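Local coordinates for putative alpha-L-fucosidase (Bacteroides thetaiotaomicron VPI-5482, PDB 3GZA), which probably hydrolyses alpha-L-fucosyl linkages at the non-reducing ends of glycans, as a putative exported glycoside hydrolase of family 29, at residues A[15-20]-A[310-315]; A[215-220]-A[267-272]; A[345-350]-A[438-443]; A[363-368]-A[417-422]. All coordinates share one frame; numbering follows the deposited sequence. Where two conformers were deposited one is given.

In the fold
From the N terminus, helix 15-20 comes first, and contact 1 closes the longest loop when strand 312-317 returns to it almost 300 residues later. Contact 2 is nested inside that loop, joining 215-220 to 267-272. The two touch, since strands 264-273 and 312-317 are neighbours in the sheet of the TIM-barrel-like domain. After helix 327-344 the chain enters a second, all-beta domain. Contact 3 pairs its first strand with its last, and contact 4, 363-368 with 417-422, lies nested within that span, joining the other two strands of that sheet, where 417-422 also turns into the second sheet. Contacts 1 and 3 are in series, their centres about 22 Å apart.

Contact 1. Residues A[15-20]-A[310-315]; sequences LKWHEA and NATLIL
Thr312 stands over the indole of Trp17 and at the same time bonds to that residue's backbone. Thr312 CB lies above the six-membered ring of Trp17, 3.8 Å from its centroid and displaced toward the rim, a CH-pi contact. CG2, anti to the Thr312 backbone N, spreads across the same ring toward CH2, while chi1 of -73° turns OG1 back to the helix, where it donates to Trp17 O at 2.8 Å, tilted from the carbonyl plane. A threonine suits this place because its methyl and hydroxyl serve ring and carbonyl together. Trp17 reaches the strand with CG anti to its own N (chi1 169°), and its CH2 corner meets Ile314 CD1 near the ring plane. The contact sets helix 15-20 against strand 312-317 of the TIM-barrel-like domain, their short axes 73° apart; Phe217, stacked on Trp17, extends the aromatic cluster. With an alanine in place of Trp17, Thr312 would probably lose the surface it packs on, and the water on NE1 its donor. That water sits 2.9 Å from Trp17 NE1. Another links His18 ND1 with Asn310 OD1 and lies in the imidazole plane, while NE2 of the same ring is bonded to Trp265 NE1. Asn310 gives its ND2 to Glu381 and to the Cys231 carbonyl. A third water donates both to His18 O and to Thr312 OG1, 2.8 Å from the hydroxyl.

Contact 2. Residues A[215-220]-A[267-272]; sequences ADFRWG and PAMADT
Arg218 and Trp219 run parallel to Ala268 and Met269 as a short beta ladder, in which Arg218 N donates to Pro267 O, Met269 N to Arg218 O at 2.8 Å, and Gly220 N to Met269 O at 2.7 Å. A glycine fits the last position because a beta carbon there would collide with the Met269 carbonyl. On one face of the sheet Arg218 lays its guanidinium over the Ala268 methyl, with Arg218 NH2 3.6 Å from Ala268 CB; the small methyl lets the guanidinium lie close over the strand. The charged end is held beyond the ladder, NH1 by the carbonyls of Val266 and Trp232 and NE by that of Leu255. On the other face selenomethionine Met269 starts with CG anti to its N (chi1 -178°) and then bends twice, which brings its CE to both Phe217 CE1 and Trp219 CD1. Its selenium lies at the edge of the Trp219 indole, 5.2 Å from the five-membered ring centroid, a Met-aromatic contact. Phe217 CD1 rests 3.7 Å from Met269 CB, and the phenyl ring is stacked with Tyr209. At the far end Trp219 NE1 points in its ring plane to Asp271 OD1, 3.1 Å away on the syn side but tilted 31° out of the carboxylate plane. A buffer molecule, EPE, lies against Trp219, and ethanediol lies close to Asp271. The bond to Asp271 probably fixes the rotation of the indole, and the EPE and ethanediol nearby are consistent with a pocket lined here by Trp219 and Asp271.

Contact 3. Residues A[345-350]-A[438-443]; sequences SSPIAR and SAYSVK
Tyr440 has CG anti to its carbonyl carbon (chi1 -54°), which lays the phenol alongside Pro347, the two side chains pointing the same way. Ile348 takes a similar first torsion (chi1 -66°) and, with its chain extended beyond CG1, carries CD1 along the other strand to Tyr440 C, 3.7 Å away, and on to the CB of Ser441. CE2 of Tyr440 does most of the touching: it is 3.4 Å from Pro347 CA and 3.6 Å from Pro347 CB, while CZ and OH also come near that CB. Proline suits this place, its compact ring offering carbon to the aromatic side chain and needing no hydrogen-bond acceptor for its N. An alanine at Tyr440 would probably open a gap beside Pro347 and leave the loop before the strand less firmly seated. Next along, Ile348 N donates to Ala439 O at 2.7 Å, and Ala439 N returns a bond to Ala349 O at 3.1 Å, both fairly straight. Arg350 is stretched out, and its CB, CG and CD all pass close to Ser438 OG, the nearest being CG at 3.2 Å; that hydroxyl is hydrogen-bonded to Asn436 OD1. The alanines Ala349 and Ala439 are small enough to meet Leu360 of strand 357-362, which belongs to the second sheet of the domain. Within this chain strand 349-353 is an outer strand of a four-stranded antiparallel sheet, paired with the last strand, 434-440, consistent with the beta-sandwich of an F5/8 type C (discoidin-like) domain.

Contact 4. Residues A[363-368]-A[417-422]; sequences GKEQSV and EATALR
Glu365 and Thr419 meet where two strands of a beta-sandwich, consistent with an F5/8 type C domain, turn a corner at the rim. Glu365 CB lies 3.7 Å from Thr419 CG2, which comes across it obliquely. CG, anti to the backbone N (chi1 -177°), passes near that methyl and the Ala418 carbonyl oxygen, and CD carries the carboxylate on into solvent. There OE2 accepts from a water that also donates to Glu417 O. Glu365 OE1 and Glu417 OE1 are 5.0 Å apart, so the like charges stand away from each other at the exposed rim. A glutamate suits such a rim, giving carbon to the neighbour and charge to the solvent. Beneath it the backbones pair antiparallel: Gln366 N donates to Ala418 O at 3.0 Å and Ala418 N to Gln366 O at 2.8 Å. Gln366 NE2 turns back across the corner to Lys364 O. On the inner side, branched and apolar, Val368 and Leu421 meet tip to tip, CG1 of the valine 4.0 Å from CD1 of the leucine.

Contact 1. Residues A[15-20]-A[310-315]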
loop_
_atom_site.group_PDB
_atom_site.type_symbol
_atom_site.label_atom_id
_atom_site.label_comp_id
_atom_site.label_asym_id
_atom_site.label_seq_id
_atom_site.Cartn_x
_atom_site.Cartn_y
_atom_site.Cartn_z
ATOM N N LEU A 15 -27.026 -22.641 14.588
ATOM C CA LEU A 15 -26.968 -23.674 15.639
ATOM C C LEU A 15 -25.527 -23.851 16.145
ATOM O O LEU A 15 -25.303 -23.984 17.359
ATOM C CB LEU A 15 -27.579 -24.985 15.158
ATOM C CG LEU A 15 -29.084 -24.925 14.847
ATOM C CD1 LEU A 15 -29.545 -26.308 14.370
ATOM C CD2 LEU A 15 -29.908 -24.531 16.061
ATOM N N LYS A 16 -24.542 -23.768 15.246
ATOM C CA LYS A 16 -23.128 -23.946 15.635
ATOM C C LYS A 16 -22.625 -22.824 16.512
ATOM O O LYS A 16 -21.630 -22.979 17.163
ATOM C CB LYS A 16 -22.211 -24.125 14.417
ATOM C CG LYS A 16 -22.250 -23.001 13.404
ATOM C CD LYS A 16 -21.208 -23.161 12.310
ATOM C CE LYS A 16 -21.291 -22.025 11.324
ATOM N NZ LYS A 16 -22.564 -22.094 10.570
ATOM N N TRP A 17 -23.309 -21.669 16.491
ATOM C CA TRP A 17 -22.980 -20.547 17.367
ATOM C C TRP A 17 -23.289 -20.962 18.807
ATOM O O TRP A 17 -22.426 -20.889 19.714
ATOM C CB TRP A 17 -23.794 -19.289 16.972
ATOM C CG TRP A 17 -23.656 -18.252 17.988
ATOM C CD1 TRP A 17 -24.597 -17.886 18.913
ATOM C CD2 TRP A 17 -22.483 -17.478 18.283
ATOM N NE1 TRP A 17 -24.067 -16.949 19.765
ATOM C CE2 TRP A 17 -22.793 -16.660 19.387
ATOM C CE3 TRP A 17 -21.201 -17.387 17.714
ATOM C CZ2 TRP A 17 -21.877 -15.789 19.925
ATOM C CZ3 TRP A 17 -20.291 -16.555 18.283
ATOM C CH2 TRP A 17 -20.640 -15.755 19.363
ATOM N N HIS A 18 -24.522 -21.367 19.039
ATOM C CA HIS A 18 -24.931 -21.781 20.388
ATOM C C HIS A 18 -24.146 -22.990 20.865
ATOM O O HIS A 18 -23.727 -23.042 22.011
ATOM C CB HIS A 18 -26.398 -22.152 20.415
ATOM C CG HIS A 18 -27.323 -21.015 20.129
ATOM N ND1 HIS A 18 -27.636 -20.062 21.071
ATOM C CD2 HIS A 18 -27.963 -20.656 18.992
ATOM C CE1 HIS A 18 -28.463 -19.179 20.531
ATOM N NE2 HIS A 18 -28.687 -19.524 19.273
ATOM N N GLU A 19 -24.018 -23.997 20.005
ATOM C CA GLU A 19 -23.357 -25.255 20.402
ATOM C C GLU A 19 -21.880 -25.135 20.727
ATOM O O GLU A 19 -21.369 -25.918 21.516
ATOM C CB GLU A 19 -23.529 -26.296 19.315
ATOM C CG GLU A 19 -24.962 -26.656 19.085
ATOM C CD GLU A 19 -25.211 -27.345 17.706
ATOM O OE1 GLU A 19 -24.473 -27.083 16.692
ATOM O OE2 GLU A 19 -26.206 -28.083 17.628
ATOM N N ALA A 20 -21.186 -24.205 20.088
ATOM C CA ALA A 20 -19.756 -24.050 20.358
ATOM C C ALA A 20 -19.489 -23.677 21.782
ATOM O O ALA A 20 -18.524 -24.184 22.366
ATOM C CB ALA A 20 -19.135 -23.008 19.408
ATOM N N ASN A 310 -26.487 -18.226 28.615
ATOM C CA ASN A 310 -26.962 -18.308 27.235
ATOM C C ASN A 310 -26.218 -17.398 26.281
ATOM O O ASN A 310 -26.795 -16.822 25.376
ATOM C CB ASN A 310 -28.467 -17.936 27.188
ATOM C CG ASN A 310 -29.139 -18.341 25.892
ATOM O OD1 ASN A 310 -28.721 -19.307 25.215
ATOM N ND2 ASN A 310 -30.260 -17.645 25.572
ATOM N N ALA A 311 -24.910 -17.240 26.492
ATOM C CA ALA A 311 -24.059 -16.508 25.593
ATOM C C ALA A 311 -22.806 -17.357 25.269
ATOM O O ALA A 311 -22.258 -18.004 26.129
ATOM C CB ALA A 311 -23.635 -15.139 26.233
ATOM N N THR A 312 -22.368 -17.349 24.022
ATOM C CA THR A 312 -21.121 -17.943 23.628
ATOM C C THR A 312 -20.010 -16.950 23.945
ATOM O O THR A 312 -20.090 -15.759 23.623
ATOM C CB THR A 312 -21.152 -18.403 22.183
ATOM O OG1 THR A 312 -21.982 -19.590 22.137
ATOM C CG2 THR A 312 -19.721 -18.709 21.643
ATOM N N LEU A 313 -18.949 -17.450 24.564
ATOM C CA LEU A 313 -17.845 -16.655 25.076
ATOM C C LEU A 313 -16.655 -16.717 24.137
ATOM O O LEU A 313 -16.211 -17.821 23.746
ATOM C CB LEU A 313 -17.445 -17.210 26.433
ATOM C CG LEU A 313 -16.183 -16.675 27.117
ATOM C CD1 LEU A 313 -16.340 -15.159 27.459
ATOM C CD2 LEU A 313 -15.790 -17.481 28.397
ATOM N N ILE A 314 -16.094 -15.548 23.819
ATOM C CA ILE A 314 -14.920 -15.447 23.000
ATOM C C ILE A 314 -13.739 -14.905 23.816
ATOM O O ILE A 314 -13.828 -13.818 24.355
ATOM C CB ILE A 314 -15.126 -14.576 21.734
ATOM C CG1 ILE A 314 -16.310 -15.152 20.924
ATOM C CG2 ILE A 314 -13.810 -14.526 20.906
ATOM C CD1 ILE A 314 -16.621 -14.357 19.589
ATOM N N LEU A 315 -12.668 -15.676 23.896
ATOM C CA LEU A 315 -11.481 -15.237 24.570
ATOM C C LEU A 315 -10.474 -14.601 23.620
ATOM O O LEU A 315 -10.153 -15.195 22.579
ATOM C CB LEU A 315 -10.809 -16.441 25.262
ATOM C CG LEU A 315 -11.578 -17.208 26.348
ATOM C CD1 LEU A 315 -10.804 -18.472 26.746
ATOM C CD2 LEU A 315 -11.854 -16.313 27.564
HETATM O O HOH W 1 -25.566 -17.117 22.265
HETATM O O HOH W 2 -26.481 -19.494 23.578
HETATM O O HOH W 3 -23.906 -20.812 23.727
#

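Contact 2. Residues A[215-220]-A[267-272]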
loop_
_atom_site.group_PDB
_atom_site.type_symbol
_atom_site.label_atom_id
_atom_site.label_comp_id
_atom_site.label_asym_id
_atom_site.label_seq_id
_atom_site.Cartn_x
_atom_site.Cartn_y
_atom_site.Cartn_z
ATOM N N ALA A 215 -26.868 -8.851 11.620
ATOM C CA ALA A 215 -25.915 -9.396 12.582
ATOM C C ALA A 215 -26.438 -10.789 12.941
ATOM O O ALA A 215 -27.597 -10.938 13.328
ATOM C CB ALA A 215 -25.837 -8.575 13.828
ATOM N N ASP A 216 -25.579 -11.789 12.749
ATOM C CA ASP A 216 -25.954 -13.158 13.110
ATOM C C ASP A 216 -25.779 -13.491 14.589
ATOM O O ASP A 216 -26.240 -14.546 15.053
ATOM C CB ASP A 216 -25.261 -14.159 12.221
ATOM C CG ASP A 216 -25.786 -14.162 10.807
ATOM O OD1 ASP A 216 -26.844 -13.566 10.491
ATOM O OD2 ASP A 216 -25.142 -14.874 9.981
ATOM N N PHE A 217 -25.174 -12.575 15.325
ATOM C CA PHE A 217 -25.119 -12.601 16.772
ATOM C C PHE A 217 -24.834 -11.168 17.185
ATOM O O PHE A 217 -24.570 -10.331 16.303
ATOM C CB PHE A 217 -24.128 -13.639 17.315
ATOM C CG PHE A 217 -22.727 -13.465 16.856
ATOM C CD1 PHE A 217 -21.930 -12.572 17.472
ATOM C CD2 PHE A 217 -22.211 -14.240 15.812
ATOM C CE1 PHE A 217 -20.672 -12.400 17.087
ATOM C CE2 PHE A 217 -20.946 -14.091 15.421
ATOM C CZ PHE A 217 -20.157 -13.196 16.072
ATOM N N ARG A 218 -24.923 -10.858 18.474
ATOM C CA ARG A 218 -24.727 -9.487 18.947
ATOM C C ARG A 218 -23.663 -9.467 20.014
ATOM O O ARG A 218 -23.604 -10.379 20.818
ATOM C CB ARG A 218 -26.004 -8.873 19.553
ATOM C CG ARG A 218 -26.527 -9.605 20.808
ATOM C CD ARG A 218 -27.851 -9.060 21.251
ATOM N NE ARG A 218 -28.072 -9.444 22.649
ATOM C CZ ARG A 218 -28.759 -10.505 23.070
ATOM N NH1 ARG A 218 -29.443 -11.279 22.213
ATOM N NH2 ARG A 218 -28.823 -10.748 24.370
ATOM N N TRP A 219 -22.900 -8.391 20.046
ATOM C CA TRP A 219 -21.967 -8.142 21.161
ATOM C C TRP A 219 -22.810 -7.863 22.385
ATOM O O TRP A 219 -23.683 -6.998 22.368
ATOM C CB TRP A 219 -21.095 -6.930 20.822
ATOM C CG TRP A 219 -20.146 -6.530 21.916
ATOM C CD1 TRP A 219 -19.159 -7.262 22.417
ATOM C CD2 TRP A 219 -20.124 -5.277 22.594
ATOM N NE1 TRP A 219 -18.489 -6.564 23.380
ATOM C CE2 TRP A 219 -19.052 -5.332 23.506
ATOM C CE3 TRP A 219 -20.878 -4.117 22.499
ATOM C CZ2 TRP A 219 -18.729 -4.292 24.322
ATOM C CZ3 TRP A 219 -20.579 -3.080 23.335
ATOM C CH2 TRP A 219 -19.506 -3.172 24.236
ATOM N N GLY A 220 -22.531 -8.587 23.466
ATOM C CA GLY A 220 -23.293 -8.504 24.707
ATOM C C GLY A 220 -23.104 -7.294 25.594
ATOM O O GLY A 220 -23.429 -7.364 26.784
ATOM N N PRO A 267 -28.392 -13.870 18.705
ATOM C CA PRO A 267 -27.965 -14.316 20.019
ATOM C C PRO A 267 -26.746 -13.639 20.586
ATOM O O PRO A 267 -25.948 -13.025 19.879
ATOM C CB PRO A 267 -27.770 -15.823 19.840
ATOM C CG PRO A 267 -27.535 -15.976 18.359
ATOM C CD PRO A 267 -28.254 -14.934 17.695
ATOM N N ALA A 268 -26.641 -13.757 21.907
ATOM C CA ALA A 268 -25.595 -13.083 22.656
ATOM C C ALA A 268 -24.179 -13.634 22.560
ATOM O O ALA A 268 -23.915 -14.824 22.655
ATOM C CB ALA A 268 -26.000 -12.992 24.142
HETATM N N MSE A 269 -23.264 -12.717 22.387
HETATM C CA MSE A 269 -21.839 -12.982 22.394
HETATM C C MSE A 269 -21.229 -12.250 23.591
HETATM O O MSE A 269 -21.571 -11.118 23.876
HETATM C CB MSE A 269 -21.193 -12.446 21.131
HETATM C CG MSE A 269 -19.792 -12.707 21.031
HETATM SE SE MSE A 269 -18.631 -11.205 21.545
HETATM C CE MSE A 269 -18.718 -10.270 19.875
ATOM N N ALA A 270 -20.373 -12.942 24.344
ATOM C CA ALA A 270 -19.577 -12.341 25.425
ATOM C C ALA A 270 -18.137 -12.413 24.982
ATOM O O ALA A 270 -17.747 -13.329 24.242
ATOM C CB ALA A 270 -19.760 -13.110 26.744
ATOM N N ASP A 271 -17.319 -11.424 25.362
ATOM C CA ASP A 271 -15.919 -11.482 25.002
ATOM C C ASP A 271 -15.049 -10.783 26.035
ATOM O O ASP A 271 -15.541 -9.920 26.769
ATOM C CB ASP A 271 -15.618 -10.988 23.565
ATOM C CG ASP A 271 -15.865 -9.506 23.312
ATOM O OD1 ASP A 271 -16.430 -8.754 24.118
ATOM O OD2 ASP A 271 -15.479 -9.077 22.176
ATOM N N THR A 272 -13.788 -11.197 26.061
ATOM C CA THR A 272 -12.822 -10.581 26.955
ATOM C C THR A 272 -11.426 -10.973 26.528
ATOM O O THR A 272 -11.199 -12.056 26.067
ATOM C CB THR A 272 -13.010 -11.032 28.422
ATOM O OG1 THR A 272 -12.025 -10.408 29.280
ATOM C CG2 THR A 272 -12.917 -12.573 28.600
#

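Contact 3. Residues A[345-350]-A[438-443]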
loop_
_atom_site.group_PDB
_atom_site.type_symbol
_atom_site.label_atom_id
_atom_site.label_comp_id
_atom_site.label_asym_id
_atom_site.label_seq_id
_atom_site.Cartn_x
_atom_site.Cartn_y
_atom_site.Cartn_z
ATOM N N SER A 345 -18.383 -31.996 33.766
ATOM C CA SER A 345 -18.434 -33.072 32.780
ATOM C C SER A 345 -19.202 -34.294 33.236
ATOM O O SER A 345 -19.806 -34.991 32.406
ATOM C CB SER A 345 -17.042 -33.487 32.319
ATOM O OG SER A 345 -16.358 -34.154 33.349
ATOM N N SER A 346 -19.246 -34.518 34.544
ATOM C CA SER A 346 -19.891 -35.697 35.087
ATOM C C SER A 346 -20.902 -35.344 36.172
ATOM O O SER A 346 -20.551 -35.176 37.313
ATOM C CB SER A 346 -18.818 -36.652 35.600
ATOM O OG SER A 346 -17.935 -36.993 34.530
ATOM N N PRO A 347 -22.187 -35.239 35.800
ATOM C CA PRO A 347 -23.200 -34.903 36.807
ATOM C C PRO A 347 -23.569 -36.014 37.759
ATOM O O PRO A 347 -23.276 -37.182 37.507
ATOM C CB PRO A 347 -24.439 -34.616 35.970
ATOM C CG PRO A 347 -24.271 -35.409 34.771
ATOM C CD PRO A 347 -22.799 -35.371 34.465
ATOM N N ILE A 348 -24.196 -35.634 38.872
ATOM C CA ILE A 348 -24.690 -36.605 39.833
ATOM C C ILE A 348 -25.780 -37.393 39.128
ATOM O O ILE A 348 -25.896 -38.615 39.296
ATOM C CB ILE A 348 -25.302 -35.932 41.072
ATOM C CG1 ILE A 348 -24.238 -35.183 41.874
ATOM C CG2 ILE A 348 -26.019 -36.953 41.966
ATOM C CD1 ILE A 348 -24.831 -34.204 42.890
ATOM N N ALA A 349 -26.624 -36.683 38.405
ATOM C CA ALA A 349 -27.718 -37.271 37.656
ATOM C C ALA A 349 -28.125 -36.295 36.576
ATOM O O ALA A 349 -27.813 -35.112 36.666
ATOM C CB ALA A 349 -28.938 -37.577 38.563
ATOM N N ARG A 350 -28.810 -36.811 35.563
ATOM C CA ARG A 350 -29.300 -36.016 34.446
ATOM C C ARG A 350 -30.631 -36.577 33.957
ATOM O O ARG A 350 -30.920 -37.763 34.116
ATOM C CB ARG A 350 -28.277 -36.025 33.317
ATOM C CG ARG A 350 -28.747 -35.365 32.039
ATOM C CD ARG A 350 -27.622 -35.023 31.079
ATOM N NE ARG A 350 -28.137 -34.735 29.727
ATOM C CZ ARG A 350 -27.486 -34.065 28.774
ATOM N NH1 ARG A 350 -26.288 -33.532 28.988
ATOM N NH2 ARG A 350 -28.055 -33.889 27.587
ATOM N N SER A 438 -29.524 -31.305 34.858
ATOM C CA SER A 438 -28.475 -32.063 35.561
ATOM C C SER A 438 -28.069 -31.430 36.876
ATOM O O SER A 438 -28.101 -30.227 37.010
ATOM C CB SER A 438 -27.217 -32.149 34.704
ATOM O OG SER A 438 -27.429 -32.853 33.501
ATOM N N ALA A 439 -27.646 -32.256 37.819
ATOM C CA ALA A 439 -27.213 -31.800 39.148
ATOM C C ALA A 439 -25.748 -32.109 39.368
ATOM O O ALA A 439 -25.256 -33.148 38.904
ATOM C CB ALA A 439 -28.045 -32.460 40.240
ATOM N N TYR A 440 -25.080 -31.217 40.101
ATOM C CA TYR A 440 -23.671 -31.339 40.427
ATOM C C TYR A 440 -23.361 -30.945 41.846
ATOM O O TYR A 440 -24.070 -30.164 42.454
ATOM C CB TYR A 440 -22.812 -30.413 39.540
ATOM C CG TYR A 440 -23.053 -30.609 38.077
ATOM C CD1 TYR A 440 -24.079 -29.968 37.453
ATOM C CD2 TYR A 440 -22.241 -31.448 37.322
ATOM C CE1 TYR A 440 -24.314 -30.183 36.116
ATOM C CE2 TYR A 440 -22.454 -31.653 36.014
ATOM C CZ TYR A 440 -23.509 -31.034 35.410
ATOM O OH TYR A 440 -23.763 -31.235 34.077
ATOM N N SER A 441 -22.265 -31.501 42.359
ATOM C CA SER A 441 -21.732 -31.097 43.651
ATOM C C SER A 441 -20.316 -30.621 43.366
ATOM O O SER A 441 -19.472 -31.405 42.948
ATOM C CB SER A 441 -21.729 -32.233 44.662
ATOM O OG SER A 441 -21.389 -31.694 45.908
ATOM N N VAL A 442 -20.058 -29.346 43.587
ATOM C CA VAL A 442 -18.757 -28.769 43.301
ATOM C C VAL A 442 -18.212 -28.046 44.515
ATOM O O VAL A 442 -18.863 -27.179 45.068
ATOM C CB VAL A 442 -18.840 -27.788 42.100
ATOM C CG1 VAL A 442 -17.483 -27.092 41.827
ATOM C CG2 VAL A 442 -19.337 -28.524 40.860
ATOM N N LYS A 443 -17.005 -28.422 44.927
ATOM C CA LYS A 443 -16.332 -27.780 46.055
ATOM C C LYS A 443 -15.366 -26.772 45.448
ATOM O O LYS A 443 -14.601 -27.074 44.501
ATOM C CB LYS A 443 -15.584 -28.805 46.902
ATOM O OXT LYS A 443 -15.390 -25.605 45.866
#

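Contact 4. Residues A[363-368]-A[417-422]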
loop_
_atom_site.group_PDB
_atom_site.type_symbol
_atom_site.label_atom_id
_atom_site.label_comp_id
_atom_site.label_asym_id
_atom_site.label_seq_id
_atom_site.Cartn_x
_atom_site.Cartn_y
_atom_site.Cartn_z
ATOM N N GLY A 363 -30.498 -40.810 43.648
ATOM C CA GLY A 363 -30.016 -42.157 43.965
ATOM C C GLY A 363 -29.790 -42.369 45.453
ATOM O O GLY A 363 -30.031 -43.465 45.984
ATOM N N LYS A 364 -29.285 -41.342 46.125
ATOM C CA LYS A 364 -29.099 -41.373 47.560
ATOM C C LYS A 364 -29.016 -39.936 48.014
ATOM O O LYS A 364 -28.679 -39.043 47.212
ATOM C CB LYS A 364 -27.806 -42.107 47.940
ATOM C CG LYS A 364 -26.532 -41.310 47.667
ATOM C CD LYS A 364 -25.288 -42.205 47.652
ATOM C CE LYS A 364 -24.008 -41.375 47.738
ATOM N NZ LYS A 364 -23.797 -40.932 49.164
ATOM N N GLU A 365 -29.330 -39.714 49.288
ATOM C CA GLU A 365 -29.217 -38.388 49.859
ATOM C C GLU A 365 -27.770 -37.961 49.754
ATOM O O GLU A 365 -26.875 -38.700 50.156
ATOM C CB GLU A 365 -29.637 -38.359 51.318
ATOM C CG GLU A 365 -29.604 -36.966 51.906
ATOM C CD GLU A 365 -29.886 -36.958 53.373
ATOM O OE1 GLU A 365 -29.089 -37.559 54.125
ATOM O OE2 GLU A 365 -30.898 -36.346 53.773
ATOM N N GLN A 366 -27.548 -36.781 49.172
ATOM C CA GLN A 366 -26.209 -36.255 49.027
ATOM C C GLN A 366 -26.224 -34.764 48.762
ATOM O O GLN A 366 -27.270 -34.168 48.498
ATOM C CB GLN A 366 -25.501 -36.970 47.890
ATOM C CG GLN A 366 -26.141 -36.714 46.531
ATOM C CD GLN A 366 -25.563 -37.598 45.475
ATOM O OE1 GLN A 366 -24.478 -37.337 44.977
ATOM N NE2 GLN A 366 -26.314 -38.631 45.086
ATOM N N SER A 367 -25.038 -34.183 48.798
ATOM C CA SER A 367 -24.864 -32.755 48.601
ATOM C C SER A 367 -25.077 -32.342 47.138
ATOM O O SER A 367 -24.694 -33.064 46.203
ATOM C CB SER A 367 -23.461 -32.340 49.058
ATOM O OG SER A 367 -23.367 -30.931 49.172
ATOM N N VAL A 368 -25.682 -31.177 46.945
ATOM C CA VAL A 368 -25.901 -30.621 45.602
ATOM C C VAL A 368 -25.782 -29.106 45.710
ATOM O O VAL A 368 -26.316 -28.530 46.646
ATOM C CB VAL A 368 -27.303 -30.953 45.040
ATOM C CG1 VAL A 368 -27.430 -30.460 43.595
ATOM C CG2 VAL A 368 -27.576 -32.431 45.102
ATOM N N GLU A 417 -28.348 -31.005 51.241
ATOM C CA GLU A 417 -28.313 -32.455 51.250
ATOM C C GLU A 417 -29.677 -32.851 50.742
ATOM O O GLU A 417 -30.684 -32.680 51.450
ATOM C CB GLU A 417 -28.072 -32.994 52.664
ATOM C CG GLU A 417 -26.709 -32.650 53.200
ATOM C CD GLU A 417 -25.597 -33.275 52.381
ATOM O OE1 GLU A 417 -25.643 -34.503 52.124
ATOM O OE2 GLU A 417 -24.674 -32.533 51.997
ATOM N N ALA A 418 -29.701 -33.413 49.541
ATOM C CA ALA A 418 -30.945 -33.674 48.849
ATOM C C ALA A 418 -31.074 -35.087 48.324
ATOM O O ALA A 418 -30.088 -35.744 48.058
ATOM C CB ALA A 418 -31.055 -32.659 47.644
ATOM N N THR A 419 -32.305 -35.536 48.150
ATOM C CA THR A 419 -32.553 -36.831 47.524
ATOM C C THR A 419 -33.067 -36.653 46.086
ATOM O O THR A 419 -33.115 -37.604 45.315
ATOM C CB THR A 419 -33.524 -37.663 48.333
ATOM O OG1 THR A 419 -34.740 -36.939 48.541
ATOM C CG2 THR A 419 -32.909 -38.018 49.702
ATOM N N ALA A 420 -33.434 -35.428 45.713
ATOM C CA ALA A 420 -33.964 -35.189 44.405
ATOM C C ALA A 420 -34.008 -33.705 44.142
ATOM O O ALA A 420 -33.983 -32.915 45.072
ATOM C CB ALA A 420 -35.369 -35.804 44.305
ATOM N N LEU A 421 -33.982 -33.334 42.868
ATOM C CA LEU A 421 -34.177 -31.946 42.440
ATOM C C LEU A 421 -35.381 -31.917 41.531
ATOM O O LEU A 421 -35.700 -32.911 40.871
ATOM C CB LEU A 421 -32.992 -31.399 41.660
ATOM C CG LEU A 421 -31.692 -31.140 42.403
ATOM C CD1 LEU A 421 -30.775 -30.405 41.460
ATOM C CD2 LEU A 421 -31.906 -30.337 43.668
ATOM N N ARG A 422 -36.047 -30.775 41.461
ATOM C CA ARG A 422 -37.196 -30.675 40.585
ATOM C C ARG A 422 -37.203 -29.336 39.894
ATOM O O ARG A 422 -37.113 -28.300 40.539
ATOM C CB ARG A 422 -38.507 -30.865 41.333
ATOM C CG ARG A 422 -39.745 -30.895 40.420
ATOM C CD ARG A 422 -40.944 -31.375 41.174
ATOM N NE ARG A 422 -41.259 -30.507 42.307
ATOM C CZ ARG A 422 -42.133 -30.814 43.270
ATOM N NH1 ARG A 422 -42.766 -31.986 43.274
ATOM N NH2 ARG A 422 -42.362 -29.968 44.266
HETATM O O HOH W 4 -32.570 -35.070 52.066
HETATM O O HOH W 5 -26.471 -36.389 53.610
#